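Local coordinates for L0028 (Mitochondria associated protein) (PDB 3GCG) that probably acts as a secreted bacterial effector that binds a host Rho-family GTPase and promotes nucleotide exchange on it, at residues T50-T55 against Q89-N94; I18-L23 against E136-E141; N57-D62 against I158-I163. All blocks are in the same frame, centred on the assembly; numbering follows the deposited sequence.

Interaction 1: residues T50-T55 against Q89-N94; sequences TYISRT and QPLDMN
Ser53 OG receives the backbone N-H of Asp92 in a short, nearly straight bond, 2.8 Å from OG to Asp92 N with an N-H...O angle of 170°. The hydroxyl lies beside its own backbone N (chi1 -67°), which lets it face the extended backbone of 89-92 and also give its proton to Thr49 O, one turn back in the helix. One oxygen thus serves as acceptor for the loop and donor to the helix. With an alanine in place of Ser53, the N-H of Asp92 would probably be left without its mate and the loop less firmly tied to the helix.

The apolar half of the contact lies alongside. Ile52 CG2 meets Leu91 CD2 at 3.6 Å, the two side chains crossing at about a right angle. At the far end of the isoleucine, CD1 rests 4.0 Å from Gln89 CG, so the aliphatic part of the glutamine extends the patch.

Further out, the loop braces itself. Asp92 OD2 takes Asn94 N at 2.9 Å, an Asx turn, with the donor on the anti side and 30° out of the carboxylate plane. Asp92 OD1 is held by an aromatic side chain of the partner protein, which puts this carboxylate between the turn and the interface. Leu91 N is anchored by Glu84 OE2 of the preceding helix.

The loop joining helix 73-87 to helix 99-105 is in this way fastened to the middle of helix 41-67. Leu91 also packs on Phe80 and Val83 of helix 73-87, while Ile52 reaches Leu87 of that helix, Ile155 of helix 152-166 and Phe143 of helix 124-146.

Interaction 2: residues I18-L23 against E136-E141; sequences INHGKL and EQVSQE
Leu23 lays its CD1 methyl against Val138 CG1 at 3.7 Å, the two side chains crossing at about a right angle. The same valine methyl, set anti to the backbone N (chi1 -173°), also lies at the edge of the His20 ring, close to its plane and 4.0 Å from His20 ND1. Ile18 CG2 covers one face of that imidazole, 3.4 Å above the plane and toward the rim.

Helix 20-32 begins here, with Asn19 as its N-cap. Asn19 OD1 accepts from Lys22 N at 2.9 Å, though the N-H comes from well above the carbonyl plane and misses the lone pairs. In this all-helical chain the N-terminal coil becomes a helix just where it meets helix 124-146; Leu104 of helix 99-105 and Tyr109 of helix 108-118 also pack on Leu23.

Glu141 comes to the edge of the imidazole, its CB 3.7 Å from His20 ND1. The carboxylate sits too near the ring in the model for its exact position to be trusted. His20 ND1 is buried by the contact and has no hydrogen-bond partner anywhere in the model.

Interaction 3: residues N57-D62 against I158-I163; sequences NRTLDD and ITQNAI
Thr159 O takes the N-H of Ile163 at 2.8 Å, and a weak second bond comes from Ala162 N; this is the helical turn that presents Thr159 and Ile163 on one face toward helix 41-67. From helix 41-67 Thr59 answers, tip to tip with Thr159: their CG2 methyls meet at 3.8 Å. In both threonines OG1 lies beside the backbone N (chi1 -56° for Thr59, -60° for Thr159), which leaves CG2 anti to that N and directed into the contact. The hydroxyls are used within their helices, Thr59 OG1 bonded to Thr55 O and Thr159 OG1 to Ile155 O.

Next to Thr59, Leu60 CD2 packs on Ile163, one turn on from Thr159, at 3.6 Å from its CD1 and 3.7 Å from its CG1, the two chains slanting past each other. Ile163 CD1 also comes to 4.2 Å from Thr59 O, so this one methyl lies against both Leu60 and the backbone of Thr59. Gln160 flanks the two threonines, its CG 4.1 Å from Thr59 CG2.

The segment axes approach to 9.8 Å and cross at -51°. Val83 of helix 73-87 also packs on Thr159, and Tyr63 of helix 41-67 on Ile163. On another side of helix 41-67, Arg58 and Asp61 bind the partner protein.

No hydrogen bond or salt bridge spans the two segments. With the threonine hydroxyls spent on their own helices, what they offer each other is methyl surface, and this crossing rests on shape and apolar contact.

Helix 41-67 serves both interaction 1 and interaction 3, whose centres are 12 Å apart; Asn57 ND2, on the interaction 3 segment, probably hydrogen-bonds Met93 O of the loop at 3.0 Å. Interaction 2 lies on the other side of the chain's centre, 20 Å from interaction 1 and 24 Å from interaction 3. Even so it is wired to the first: Glu136 OE2 forms a salt bridge with Arg54 NH2 at 3.1 Å, and Tyr51 packs on Gln140. The partner protein touches Asp92 at interaction 1 and Arg58 and Asp61 at interaction 3, whereas interaction 2 is touched by no other chain of the assembly. Helix 41-67 and its loop thus border the probable GTPase-binding surface.

Interaction 1: residues T50-T55 against Q89-N94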
loop_
_atom_site.group_PDB
_atom_site.type_symbol
_atom_site.label_atom_id
_atom_site.label_comp_id
_atom_site.label_asym_id
_atom_site.label_seq_id
_atom_site.Cartn_x
_atom_site.Cartn_y
_atom_site.Cartn_z
ATOM N N THR B 50 -10.753 3.706 6.960
ATOM C CA THR B 50 -9.737 3.584 5.923
ATOM C C THR B 50 -10.326 3.709 4.514
ATOM O O THR B 50 -9.813 4.475 3.696
ATOM C CB THR B 50 -8.979 2.243 6.033
ATOM O OG1 THR B 50 -8.168 2.254 7.211
ATOM C CG2 THR B 50 -8.091 2.023 4.812
ATOM N N TYR B 51 -11.389 2.954 4.238
ATOM C CA TYR B 51 -12.046 2.978 2.926
ATOM C C TYR B 51 -12.610 4.363 2.607
ATOM O O TYR B 51 -12.498 4.854 1.483
ATOM C CB TYR B 51 -13.186 1.960 2.863
ATOM C CG TYR B 51 -13.775 1.838 1.473
ATOM C CD1 TYR B 51 -13.275 0.910 0.559
ATOM C CD2 TYR B 51 -14.773 2.714 1.042
ATOM C CE1 TYR B 51 -13.745 0.859 -0.745
ATOM C CE2 TYR B 51 -15.249 2.678 -0.267
ATOM C CZ TYR B 51 -14.729 1.751 -1.152
ATOM O OH TYR B 51 -15.186 1.736 -2.453
ATOM N N ILE B 52 -13.223 4.983 3.606
ATOM C CA ILE B 52 -13.795 6.307 3.449
ATOM C C ILE B 52 -12.698 7.350 3.241
ATOM O O ILE B 52 -12.848 8.248 2.408
ATOM C CB ILE B 52 -14.627 6.688 4.677
ATOM C CG1 ILE B 52 -15.839 5.761 4.788
ATOM C CG2 ILE B 52 -15.077 8.146 4.576
ATOM C CD1 ILE B 52 -16.615 5.939 6.099
ATOM N N SER B 53 -11.604 7.226 3.998
ATOM C CA SER B 53 -10.473 8.152 3.889
ATOM C C SER B 53 -9.820 8.044 2.528
ATOM O O SER B 53 -9.391 9.041 1.952
ATOM C CB SER B 53 -9.413 7.861 4.955
ATOM O OG SER B 53 -9.900 8.145 6.249
ATOM N N ARG B 54 -9.725 6.828 2.015
ATOM C CA ARG B 54 -9.114 6.646 0.715
ATOM C C ARG B 54 -10.054 7.224 -0.346
ATOM O O ARG B 54 -9.601 7.841 -1.307
ATOM C CB ARG B 54 -8.794 5.162 0.499
ATOM C CG ARG B 54 -9.653 4.405 -0.465
ATOM C CD ARG B 54 -9.023 4.335 -1.837
ATOM N NE ARG B 54 -9.718 3.355 -2.665
ATOM C CZ ARG B 54 -9.504 2.044 -2.614
ATOM N NH1 ARG B 54 -8.597 1.546 -1.781
ATOM N NH2 ARG B 54 -10.226 1.224 -3.370
ATOM N N THR B 55 -11.360 7.053 -0.153
ATOM C CA THR B 55 -12.350 7.605 -1.085
ATOM C C THR B 55 -12.155 9.121 -1.112
ATOM O O THR B 55 -12.196 9.744 -2.168
ATOM C CB THR B 55 -13.802 7.288 -0.637
ATOM O OG1 THR B 55 -14.016 5.874 -0.673
ATOM C CG2 THR B 55 -14.811 7.941 -1.569
ATOM N N GLN B 89 -17.928 10.678 11.195
ATOM C CA GLN B 89 -17.099 9.480 11.149
ATOM C C GLN B 89 -15.640 9.896 11.254
ATOM O O GLN B 89 -15.200 10.816 10.563
ATOM C CB GLN B 89 -17.308 8.750 9.814
ATOM C CG GLN B 89 -17.266 7.226 9.882
ATOM C CD GLN B 89 -18.607 6.639 10.273
ATOM O OE1 GLN B 89 -19.015 6.698 11.436
ATOM N NE2 GLN B 89 -19.316 6.081 9.292
ATOM N N PRO B 90 -14.867 9.237 12.130
ATOM C CA PRO B 90 -13.453 9.612 12.242
ATOM C C PRO B 90 -12.730 9.204 10.954
ATOM O O PRO B 90 -12.993 8.136 10.398
ATOM C CB PRO B 90 -12.980 8.814 13.453
ATOM C CG PRO B 90 -13.829 7.570 13.369
ATOM C CD PRO B 90 -15.197 8.137 13.056
ATOM N N LEU B 91 -11.835 10.062 10.479
ATOM C CA LEU B 91 -11.090 9.785 9.260
ATOM C C LEU B 91 -9.582 9.896 9.494
ATOM O O LEU B 91 -9.141 10.359 10.542
ATOM C CB LEU B 91 -11.531 10.756 8.159
ATOM C CG LEU B 91 -13.036 10.800 7.866
ATOM C CD1 LEU B 91 -13.303 11.755 6.698
ATOM C CD2 LEU B 91 -13.549 9.395 7.534
ATOM N N ASP B 92 -8.798 9.469 8.512
ATOM C CA ASP B 92 -7.341 9.508 8.598
ATOM C C ASP B 92 -6.821 9.954 7.228
ATOM O O ASP B 92 -6.933 9.225 6.250
ATOM C CB ASP B 92 -6.818 8.114 8.955
ATOM C CG ASP B 92 -5.320 8.084 9.193
ATOM O OD1 ASP B 92 -4.880 7.249 10.008
ATOM O OD2 ASP B 92 -4.578 8.871 8.565
ATOM N N MET B 93 -6.246 11.148 7.151
ATOM C CA MET B 93 -5.787 11.629 5.863
ATOM C C MET B 93 -4.710 10.815 5.172
ATOM O O MET B 93 -4.319 11.148 4.073
ATOM C CB MET B 93 -5.370 13.102 5.945
ATOM C CG MET B 93 -4.282 13.446 6.920
ATOM S SD MET B 93 -4.071 15.250 6.916
ATOM C CE MET B 93 -5.403 15.720 8.008
ATOM N N ASN B 94 -4.238 9.746 5.803
ATOM C CA ASN B 94 -3.234 8.877 5.186
ATOM C C ASN B 94 -3.932 7.645 4.597
ATOM O O ASN B 94 -3.299 6.813 3.951
ATOM C CB ASN B 94 -2.205 8.421 6.221
ATOM C CG ASN B 94 -1.353 9.559 6.738
ATOM O OD1 ASN B 94 -0.821 9.497 7.851
ATOM N ND2 ASN B 94 -1.204 10.601 5.927
#

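Interaction 2: residues I18-L23 against E136-E141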
loop_
_atom_site.group_PDB
_atom_site.type_symbol
_atom_site.label_atom_id
_atom_site.label_comp_id
_atom_site.label_asym_id
_atom_site.label_seq_id
_atom_site.Cartn_x
_atom_site.Cartn_y
_atom_site.Cartn_z
ATOM N N ILE B 18 -21.491 -11.435 -9.609
ATOM C CA ILE B 18 -20.811 -12.075 -8.506
ATOM C C ILE B 18 -21.683 -11.938 -7.268
ATOM O O ILE B 18 -22.411 -10.961 -7.128
ATOM C CB ILE B 18 -19.419 -11.429 -8.289
ATOM C CG1 ILE B 18 -18.535 -12.361 -7.457
ATOM C CG2 ILE B 18 -19.567 -10.070 -7.629
ATOM C CD1 ILE B 18 -17.079 -11.956 -7.431
ATOM N N ASN B 19 -21.628 -12.931 -6.387
ATOM C CA ASN B 19 -22.422 -12.923 -5.159
ATOM C C ASN B 19 -21.669 -12.182 -4.052
ATOM O O ASN B 19 -20.909 -12.787 -3.290
ATOM C CB ASN B 19 -22.703 -14.363 -4.716
ATOM C CG ASN B 19 -23.623 -14.437 -3.517
ATOM O OD1 ASN B 19 -23.591 -13.571 -2.653
ATOM N ND2 ASN B 19 -24.440 -15.489 -3.451
ATOM N N HIS B 20 -21.886 -10.873 -3.968
ATOM C CA HIS B 20 -21.233 -10.032 -2.965
ATOM C C HIS B 20 -21.416 -10.579 -1.555
ATOM O O HIS B 20 -20.545 -10.416 -0.692
ATOM C CB HIS B 20 -21.789 -8.616 -3.063
ATOM C CG HIS B 20 -21.663 -8.029 -4.430
ATOM N ND1 HIS B 20 -20.486 -7.486 -4.899
ATOM C CD2 HIS B 20 -22.540 -7.972 -5.460
ATOM C CE1 HIS B 20 -20.642 -7.126 -6.160
ATOM N NE2 HIS B 20 -21.879 -7.411 -6.526
ATOM N N GLY B 21 -22.549 -11.236 -1.327
ATOM C CA GLY B 21 -22.817 -11.822 -0.027
ATOM C C GLY B 21 -21.849 -12.942 0.309
ATOM O O GLY B 21 -21.372 -13.028 1.441
ATOM N N LYS B 22 -21.566 -13.813 -0.660
ATOM C CA LYS B 22 -20.628 -14.913 -0.433
ATOM C C LYS B 22 -19.236 -14.356 -0.231
ATOM O O LYS B 22 -18.469 -14.862 0.580
ATOM C CB LYS B 22 -20.610 -15.896 -1.614
ATOM C CG LYS B 22 -21.786 -16.868 -1.620
ATOM C CD LYS B 22 -21.678 -17.912 -2.727
ATOM C CE LYS B 22 -22.786 -18.955 -2.572
ATOM N NZ LYS B 22 -22.735 -20.031 -3.602
ATOM N N LEU B 23 -18.905 -13.313 -0.984
ATOM C CA LEU B 23 -17.592 -12.696 -0.852
ATOM C C LEU B 23 -17.425 -12.171 0.561
ATOM O O LEU B 23 -16.424 -12.453 1.218
ATOM C CB LEU B 23 -17.432 -11.551 -1.854
ATOM C CG LEU B 23 -16.976 -11.989 -3.250
ATOM C CD1 LEU B 23 -17.072 -10.839 -4.229
ATOM C CD2 LEU B 23 -15.542 -12.513 -3.159
ATOM N N GLU B 136 -11.589 -2.608 -7.795
ATOM C CA GLU B 136 -12.154 -1.324 -7.404
ATOM C C GLU B 136 -13.684 -1.427 -7.358
ATOM O O GLU B 136 -14.313 -1.064 -6.364
ATOM C CB GLU B 136 -11.737 -0.234 -8.396
ATOM C CG GLU B 136 -12.326 1.137 -8.090
ATOM C CD GLU B 136 -11.764 1.770 -6.820
ATOM O OE1 GLU B 136 -12.488 2.573 -6.191
ATOM O OE2 GLU B 136 -10.598 1.481 -6.459
ATOM N N GLN B 137 -14.272 -1.942 -8.436
ATOM C CA GLN B 137 -15.722 -2.088 -8.536
ATOM C C GLN B 137 -16.371 -2.956 -7.467
ATOM O O GLN B 137 -17.365 -2.562 -6.867
ATOM C CB GLN B 137 -16.114 -2.654 -9.903
ATOM C CG GLN B 137 -15.675 -1.819 -11.090
ATOM C CD GLN B 137 -16.337 -2.254 -12.392
ATOM O OE1 GLN B 137 -16.438 -3.447 -12.685
ATOM N NE2 GLN B 137 -16.782 -1.280 -13.183
ATOM N N VAL B 138 -15.816 -4.141 -7.241
ATOM C CA VAL B 138 -16.377 -5.075 -6.267
ATOM C C VAL B 138 -16.203 -4.680 -4.793
ATOM O O VAL B 138 -17.087 -4.937 -3.969
ATOM C CB VAL B 138 -15.814 -6.499 -6.503
ATOM C CG1 VAL B 138 -16.513 -7.497 -5.609
ATOM C CG2 VAL B 138 -16.013 -6.891 -7.959
ATOM N N SER B 139 -15.079 -4.063 -4.445
ATOM C CA SER B 139 -14.896 -3.659 -3.053
ATOM C C SER B 139 -15.853 -2.515 -2.736
ATOM O O SER B 139 -16.384 -2.433 -1.635
ATOM C CB SER B 139 -13.446 -3.236 -2.772
ATOM O OG SER B 139 -13.061 -2.146 -3.575
ATOM N N GLN B 140 -16.086 -1.635 -3.702
ATOM C CA GLN B 140 -17.007 -0.535 -3.460
ATOM C C GLN B 140 -18.384 -1.126 -3.199
ATOM O O GLN B 140 -19.111 -0.670 -2.314
ATOM C CB GLN B 140 -17.083 0.407 -4.665
ATOM C CG GLN B 140 -18.095 1.524 -4.472
ATOM C CD GLN B 140 -18.225 2.420 -5.681
ATOM O OE1 GLN B 140 -17.263 3.068 -6.091
ATOM N NE2 GLN B 140 -19.419 2.466 -6.257
ATOM N N GLU B 141 -18.730 -2.147 -3.977
ATOM C CA GLU B 141 -20.015 -2.808 -3.826
ATOM C C GLU B 141 -20.069 -3.519 -2.470
ATOM O O GLU B 141 -21.095 -3.498 -1.795
ATOM C CB GLU B 141 -20.237 -3.788 -4.986
ATOM C CG GLU B 141 -20.173 -3.107 -6.360
ATOM C CD GLU B 141 -20.416 -4.051 -7.540
ATOM O OE1 GLU B 141 -19.720 -5.084 -7.651
ATOM O OE2 GLU B 141 -21.298 -3.750 -8.375
#

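Interaction 3: residues N57-D62 against I158-I163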
loop_
_atom_site.group_PDB
_atom_site.type_symbol
_atom_site.label_atom_id
_atom_site.label_comp_id
_atom_site.label_asym_id
_atom_site.label_seq_id
_atom_site.Cartn_x
_atom_site.Cartn_y
_atom_site.Cartn_z
ATOM N N ASN B 57 -9.324 10.818 -0.236
ATOM C CA ASN B 57 -8.036 11.116 -0.855
ATOM C C ASN B 57 -8.074 10.952 -2.369
ATOM O O ASN B 57 -7.401 11.669 -3.095
ATOM C CB ASN B 57 -6.939 10.223 -0.274
ATOM C CG ASN B 57 -6.281 10.839 0.931
ATOM O OD1 ASN B 57 -5.909 12.004 0.908
ATOM N ND2 ASN B 57 -6.127 10.058 1.993
ATOM N N ARG B 58 -8.870 9.996 -2.822
ATOM C CA ARG B 58 -9.036 9.708 -4.239
ATOM C C ARG B 58 -9.707 10.900 -4.915
ATOM O O ARG B 58 -9.353 11.281 -6.033
ATOM C CB ARG B 58 -9.920 8.474 -4.396
ATOM C CG ARG B 58 -9.661 7.663 -5.631
ATOM C CD ARG B 58 -9.486 6.200 -5.245
ATOM N NE ARG B 58 -8.471 5.560 -6.070
ATOM C CZ ARG B 58 -8.695 5.043 -7.271
ATOM N NH1 ARG B 58 -9.911 5.066 -7.802
ATOM N NH2 ARG B 58 -7.691 4.532 -7.956
ATOM N N THR B 59 -10.692 11.475 -4.231
ATOM C CA THR B 59 -11.416 12.619 -4.768
ATOM C C THR B 59 -10.475 13.820 -4.837
ATOM O O THR B 59 -10.533 14.618 -5.775
ATOM C CB THR B 59 -12.641 12.961 -3.888
ATOM O OG1 THR B 59 -13.485 11.808 -3.774
ATOM C CG2 THR B 59 -13.440 14.095 -4.502
ATOM N N LEU B 60 -9.608 13.945 -3.839
ATOM C CA LEU B 60 -8.654 15.042 -3.824
ATOM C C LEU B 60 -7.662 14.873 -4.969
ATOM O O LEU B 60 -7.319 15.844 -5.641
ATOM C CB LEU B 60 -7.914 15.091 -2.484
ATOM C CG LEU B 60 -8.707 15.749 -1.354
ATOM C CD1 LEU B 60 -8.017 15.534 -0.017
ATOM C CD2 LEU B 60 -8.844 17.229 -1.662
ATOM N N ASP B 61 -7.206 13.638 -5.184
ATOM C CA ASP B 61 -6.263 13.350 -6.260
ATOM C C ASP B 61 -6.872 13.737 -7.608
ATOM O O ASP B 61 -6.217 14.370 -8.436
ATOM C CB ASP B 61 -5.901 11.854 -6.306
ATOM C CG ASP B 61 -4.939 11.430 -5.192
ATOM O OD1 ASP B 61 -4.070 12.228 -4.785
ATOM O OD2 ASP B 61 -5.040 10.273 -4.741
ATOM N N ASP B 62 -8.125 13.341 -7.824
ATOM C CA ASP B 62 -8.805 13.645 -9.074
ATOM C C ASP B 62 -8.959 15.138 -9.267
ATOM O O ASP B 62 -8.832 15.643 -10.382
ATOM C CB ASP B 62 -10.171 12.968 -9.125
ATOM C CG ASP B 62 -10.065 11.472 -9.335
ATOM O OD1 ASP B 62 -9.048 11.020 -9.906
ATOM O OD2 ASP B 62 -11.001 10.744 -8.947
ATOM N N ILE B 158 -19.836 15.072 -0.973
ATOM C CA ILE B 158 -19.552 15.811 0.244
ATOM C C ILE B 158 -18.125 16.359 0.190
ATOM O O ILE B 158 -17.885 17.517 0.529
ATOM C CB ILE B 158 -19.709 14.905 1.475
ATOM C CG1 ILE B 158 -21.182 14.512 1.635
ATOM C CG2 ILE B 158 -19.169 15.608 2.713
ATOM C CD1 ILE B 158 -21.442 13.559 2.788
ATOM N N THR B 159 -17.185 15.526 -0.251
ATOM C CA THR B 159 -15.786 15.941 -0.356
ATOM C C THR B 159 -15.629 17.076 -1.369
ATOM O O THR B 159 -14.962 18.076 -1.094
ATOM C CB THR B 159 -14.882 14.764 -0.784
ATOM O OG1 THR B 159 -14.979 13.709 0.182
ATOM C CG2 THR B 159 -13.431 15.214 -0.903
ATOM N N GLN B 160 -16.242 16.913 -2.540
ATOM C CA GLN B 160 -16.184 17.926 -3.592
ATOM C C GLN B 160 -16.621 19.281 -3.043
ATOM O O GLN B 160 -16.026 20.321 -3.348
ATOM C CB GLN B 160 -17.103 17.542 -4.764
ATOM C CG GLN B 160 -16.586 16.407 -5.629
ATOM C CD GLN B 160 -17.521 16.067 -6.780
ATOM O OE1 GLN B 160 -18.679 15.696 -6.567
ATOM N NE2 GLN B 160 -17.019 16.186 -8.009
ATOM N N ASN B 161 -17.673 19.255 -2.235
ATOM C CA ASN B 161 -18.216 20.462 -1.633
ATOM C C ASN B 161 -17.239 21.029 -0.604
ATOM O O ASN B 161 -17.231 22.230 -0.351
ATOM C CB ASN B 161 -19.562 20.153 -0.970
ATOM C CG ASN B 161 -20.485 21.354 -0.946
ATOM O OD1 ASN B 161 -20.747 21.931 0.111
ATOM N ND2 ASN B 161 -20.978 21.744 -2.119
ATOM N N ALA B 162 -16.429 20.160 -0.004
ATOM C CA ALA B 162 -15.437 20.600 0.975
ATOM C C ALA B 162 -14.311 21.279 0.204
ATOM O O ALA B 162 -13.857 22.367 0.563
ATOM C CB ALA B 162 -14.891 19.404 1.757
ATOM N N ILE B 163 -13.862 20.625 -0.863
ATOM C CA ILE B 163 -12.800 21.180 -1.691
ATOM C C ILE B 163 -13.224 22.573 -2.181
ATOM O O ILE B 163 -12.452 23.532 -2.128
ATOM C CB ILE B 163 -12.526 20.275 -2.909
ATOM C CG1 ILE B 163 -11.987 18.926 -2.432
ATOM C CG2 ILE B 163 -11.532 20.948 -3.855
ATOM C CD1 ILE B 163 -11.795 17.915 -3.551
#